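Local coordinates for putative secreted cellulose-binding protein (Streptomyces coelicolor, PDB 4OY6) that probably oxidises cellulose as a secreted copper-dependent lytic polysaccharide monooxygenase of family AA10, at residues 51-56 and 61-66; 66-69 and 73-76. All coordinates share one frame; numbering follows the deposited sequence.

Contact 1: 51-56 and 61-66; sequences LYRNGS and EAVVPD. With ZN (zinc ion), chain I.
The Arg53 chain leaves its backbone with CG anti to the carbonyl carbon (chi1 -60°), runs straight to CD and bends there (chi3 75°), which swings the guanidinium over Val63; Val63 in turn has CG1 anti to its own carbonyl carbon, which leaves CG2 turned to Arg53 and Ser56. The two residues belong to the immunoglobulin-like beta-sandwich of an AA10 monooxygenase: Arg53 lies on strand 52-54, an edge piece pairing antiparallel with strand 175-184, and Val63 lies on the short, weakly bonded helix 60-63. The two side chains pass antiparallel, flank against flank. Arg53 NE rests 3.7 Å from Val63 CB, and its CD is 4.0 Å from Val63 CG2. The carbonyl of Val63 sits above the guanidinium, its O 3.4 Å from the plane and over its centre. Arg53 NH1 is 3.5 Å from Val63 O at a poor angle, so the approach is from above a face rather than along an N-H, though the positive charge probably still attracts the oxygen. Arg53 NH1 hydrogen-bonds instead to Gly72 O, and weakly to Gly73 O. With an alanine in place of Arg53, Gly72 O would probably lose this donor and a gap would be likely to open beside Val63. Val63 CG2 also meets the hydroxyl of Ser56, 3.6 Å from OG. More loosely, Arg53 CD touches Val64 CG2 at 4.2 Å, and both Arg53 and Val64 pack on Phe178 of strand 175-184. Next to Arg53, the Tyr52 ring meets that of the copper ligand His1 edge-to-face. At the far end of 61-66, Asp66 OD2 binds a zinc ion at 2.0 Å, with water 1 as a further ligand.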
# COMPACT_ATOMS: atom_id res chain seq x y z
N LEU A 51 -5.98 7.16 2.08
CA LEU A 51 -5.96 5.91 2.83
C LEU A 51 -5.21 6.10 4.15
O LEU A 51 -4.04 5.74 4.27
CB LEU A 51 -5.37 4.79 1.97
CG LEU A 51 -5.90 3.39 2.31
CD1 LEU A 51 -5.43 2.40 1.26
CD2 LEU A 51 -5.51 2.91 3.71
N TYR A 52 -5.91 6.68 5.12
CA TYR A 52 -5.33 7.04 6.40
C TYR A 52 -6.27 6.72 7.55
O TYR A 52 -7.49 6.58 7.35
CB TYR A 52 -4.95 8.54 6.44
CG TYR A 52 -6.16 9.43 6.41
CD1 TYR A 52 -6.78 9.80 5.22
CD2 TYR A 52 -6.77 9.84 7.60
CE1 TYR A 52 -7.95 10.53 5.19
CE2 TYR A 52 -7.92 10.60 7.57
CZ TYR A 52 -8.51 10.94 6.36
OH TYR A 52 -9.67 11.69 6.34
N ARG A 53 -5.70 6.68 8.74
CA ARG A 53 -6.43 6.68 10.01
C ARG A 53 -5.85 7.80 10.86
O ARG A 53 -4.64 8.02 10.87
CB ARG A 53 -6.22 5.38 10.82
CG ARG A 53 -6.65 4.11 10.16
CD ARG A 53 -6.52 2.93 11.10
NE ARG A 53 -7.56 2.92 12.08
CZ ARG A 53 -8.77 2.40 11.94
NH1 ARG A 53 -9.11 1.71 10.85
NH2 ARG A 53 -9.65 2.50 12.92
N ASN A 54 -6.71 8.46 11.62
CA ASN A 54 -6.28 9.39 12.67
C ASN A 54 -6.27 8.72 14.03
O ASN A 54 -7.13 7.88 14.31
CB ASN A 54 -7.24 10.58 12.76
CG ASN A 54 -7.25 11.42 11.51
OD1 ASN A 54 -6.27 11.48 10.76
ND2 ASN A 54 -8.36 12.12 11.31
N GLY A 55 -5.31 9.11 14.88
CA GLY A 55 -5.38 8.82 16.31
C GLY A 55 -4.93 7.45 16.73
O GLY A 55 -5.26 7.01 17.83
N SER A 56 -4.15 6.77 15.89
CA SER A 56 -3.74 5.40 16.23
C SER A 56 -2.76 5.34 17.42
O SER A 56 -2.60 4.28 18.00
CB SER A 56 -3.09 4.70 15.05
OG SER A 56 -3.92 4.64 13.90
N GLU A 61 -1.50 -2.58 15.33
CA GLU A 61 -2.19 -3.85 15.44
C GLU A 61 -3.54 -3.74 16.15
O GLU A 61 -4.44 -4.54 15.90
CB GLU A 61 -1.31 -4.91 16.11
CG GLU A 61 -0.10 -5.25 15.25
CD GLU A 61 0.70 -6.42 15.74
OE1 GLU A 61 1.77 -6.68 15.16
OE2 GLU A 61 0.26 -7.09 16.70
N ALA A 62 -3.68 -2.76 17.03
CA ALA A 62 -4.94 -2.58 17.74
C ALA A 62 -6.06 -2.02 16.85
O ALA A 62 -7.25 -2.21 17.15
CB ALA A 62 -4.75 -1.65 18.92
N VAL A 63 -5.69 -1.32 15.78
CA VAL A 63 -6.68 -0.66 14.92
C VAL A 63 -6.75 -1.21 13.49
O VAL A 63 -7.63 -0.82 12.73
CB VAL A 63 -6.49 0.89 14.92
CG1 VAL A 63 -6.72 1.46 16.31
CG2 VAL A 63 -5.12 1.27 14.40
N VAL A 64 -5.83 -2.11 13.13
CA VAL A 64 -5.79 -2.71 11.79
C VAL A 64 -5.85 -4.23 11.98
O VAL A 64 -4.82 -4.86 12.17
CB VAL A 64 -4.53 -2.30 11.02
CG1 VAL A 64 -4.48 -3.00 9.66
CG2 VAL A 64 -4.49 -0.78 10.85
N PRO A 65 -7.06 -4.80 11.95
CA PRO A 65 -7.17 -6.24 12.12
C PRO A 65 -6.52 -7.06 10.99
O PRO A 65 -6.45 -6.61 9.84
CB PRO A 65 -8.68 -6.49 12.10
CG PRO A 65 -9.29 -5.20 12.55
CD PRO A 65 -8.38 -4.16 11.94
N ASP A 66 -6.09 -8.27 11.31
CA ASP A 66 -5.66 -9.21 10.29
C ASP A 66 -6.72 -9.33 9.21
O ASP A 66 -7.92 -9.31 9.48
CB ASP A 66 -5.41 -10.58 10.92
CG ASP A 66 -4.13 -10.65 11.70
OD1 ASP A 66 -3.23 -9.82 11.52
OD2 ASP A 66 -3.99 -11.60 12.48
ZN ZN I . -2.42 -11.44 13.72
O HOH W 1 -1.17 -12.33 12.55

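Contact 2: 66-69 and 73-76; sequences DGQL and GRTE. With ZN (zinc ion), chain I.
Gln68 and Arg74 meet through their flat ends, which stack. The amide and guanidinium planes are only 7° apart, and Gln68 NE2 lies over the centre of the guanidinium, 3.3 Å from Arg74 CZ. Gln68 is extended beyond CG, and Arg74 is extended from CG to NE, so the overlap continues down both chains: Gln68 CD faces Arg74 NE at 3.5 Å, and Gln68 OE1 lies beside the aliphatic part, 3.4 Å from Arg74 CG. The amide oxygen thus touches methylene groups while the nitrogen covers the cation. At the base, Gln68 CB packs on Gly73 CA at 3.9 Å.

Backbone bonding supplies the second kind of tie. Gly73 N donates to Gln68 O over 2.8 Å, nearly straight at 164°, the 6-to-1 bond of a pi-turn that reverses the chain in the long loop between helix 60-63 and strand 92-93 of the beta-sandwich domain. Ser71 OG hydrogen-bonds to the same carbonyl oxygen and to Arg74 N, so a side chain inside the turn bonds to its first residue and to the residue just after its last. Gly73 and Arg74 both adopt left-handed backbone conformations as the chain leaves the turn.

Water gives a third link on this surface: water 2 donates to Gly67 O at 3.0 Å and accepts from Arg74 NH2 at 3.1 Å, which probably helps hold the guanidinium in place. Before the turn, Gly67 shares backbone hydrogen bonding with Leu129, and Asp66 OD1 accepts from Trp131 N.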
# COMPACT_ATOMS: atom_id res chain seq x y z
N ASP A 66 -6.09 -8.27 11.31
CA ASP A 66 -5.66 -9.21 10.29
C ASP A 66 -6.72 -9.33 9.21
O ASP A 66 -7.92 -9.31 9.48
CB ASP A 66 -5.41 -10.58 10.92
CG ASP A 66 -4.13 -10.65 11.70
OD1 ASP A 66 -3.23 -9.82 11.52
OD2 ASP A 66 -3.99 -11.60 12.48
N GLY A 67 -6.25 -9.42 7.97
CA GLY A 67 -7.12 -9.45 6.79
C GLY A 67 -7.62 -8.10 6.32
O GLY A 67 -8.32 -8.01 5.33
N GLN A 68 -7.27 -7.04 7.05
CA GLN A 68 -7.69 -5.67 6.75
C GLN A 68 -6.50 -4.74 6.65
O GLN A 68 -6.63 -3.52 6.75
CB GLN A 68 -8.67 -5.13 7.79
CG GLN A 68 -9.89 -6.01 7.98
CD GLN A 68 -10.78 -5.55 9.09
OE1 GLN A 68 -10.81 -4.36 9.43
NE2 GLN A 68 -11.55 -6.47 9.63
N LEU A 69 -5.30 -5.28 6.44
CA LEU A 69 -4.11 -4.43 6.38
C LEU A 69 -4.18 -3.45 5.20
O LEU A 69 -3.86 -2.26 5.35
CB LEU A 69 -2.81 -5.25 6.32
CG LEU A 69 -2.32 -5.73 7.69
CD1 LEU A 69 -3.27 -6.74 8.37
CD2 LEU A 69 -0.91 -6.30 7.58
N GLY A 73 -7.47 -1.16 8.06
CA GLY A 73 -8.49 -1.49 9.04
C GLY A 73 -9.87 -1.00 8.62
O GLY A 73 -10.62 -0.49 9.44
N ARG A 74 -10.21 -1.15 7.34
CA ARG A 74 -11.49 -0.73 6.80
C ARG A 74 -11.72 0.75 7.11
O ARG A 74 -12.78 1.21 7.51
CB ARG A 74 -12.64 -1.62 7.26
CG ARG A 74 -12.50 -3.04 6.77
CD ARG A 74 -13.61 -3.92 7.29
NE ARG A 74 -13.44 -5.30 6.85
CZ ARG A 74 -14.02 -6.35 7.41
NH1 ARG A 74 -14.85 -6.20 8.43
NH2 ARG A 74 -13.77 -7.56 6.93
N THR A 75 -10.67 1.53 6.85
CA THR A 75 -10.68 2.93 7.23
C THR A 75 -11.56 3.75 6.28
O THR A 75 -12.07 3.25 5.27
CB THR A 75 -9.25 3.53 7.26
OG1 THR A 75 -9.29 4.71 8.03
CG2 THR A 75 -8.65 3.81 5.88
N GLU A 76 -11.78 5.02 6.63
CA GLU A 76 -12.48 5.96 5.75
C GLU A 76 -13.82 5.40 5.30
O GLU A 76 -14.18 5.39 4.12
CB GLU A 76 -11.59 6.38 4.58
CG GLU A 76 -10.47 7.31 5.00
CD GLU A 76 -10.98 8.68 5.35
OE1 GLU A 76 -11.32 9.43 4.41
OE2 GLU A 76 -11.08 9.01 6.56
ZN ZN I . -2.42 -11.44 13.72
O HOH W 2 -11.29 -8.34 5.32
O HOH W 1 -1.17 -12.33 12.55

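How the contacts relate
From the N terminus, strand 52-54 leads into helix 60-63, and contact 1 closes the loop through residues 57-60. The chain continues to Asp66, which ends contact 1 and begins contact 2; the two loops therefore follow in series, neither nested nor crossing. Contact 2 closes the tighter loop 70-72, where Cys70 forms a disulfide with Cys180 of strand 175-184 in a structure of this protein. Beyond that turn, 73-76 returns alongside 51-56: Thr75 OG1 lies 2.7 Å from Tyr52 O, probably hydrogen-bonded. Contact 1 thus joins helix 60-63 to the strand, contact 2 folds the following loop on itself, and Thr75 and Gly73 bring that loop back to strand 52-54.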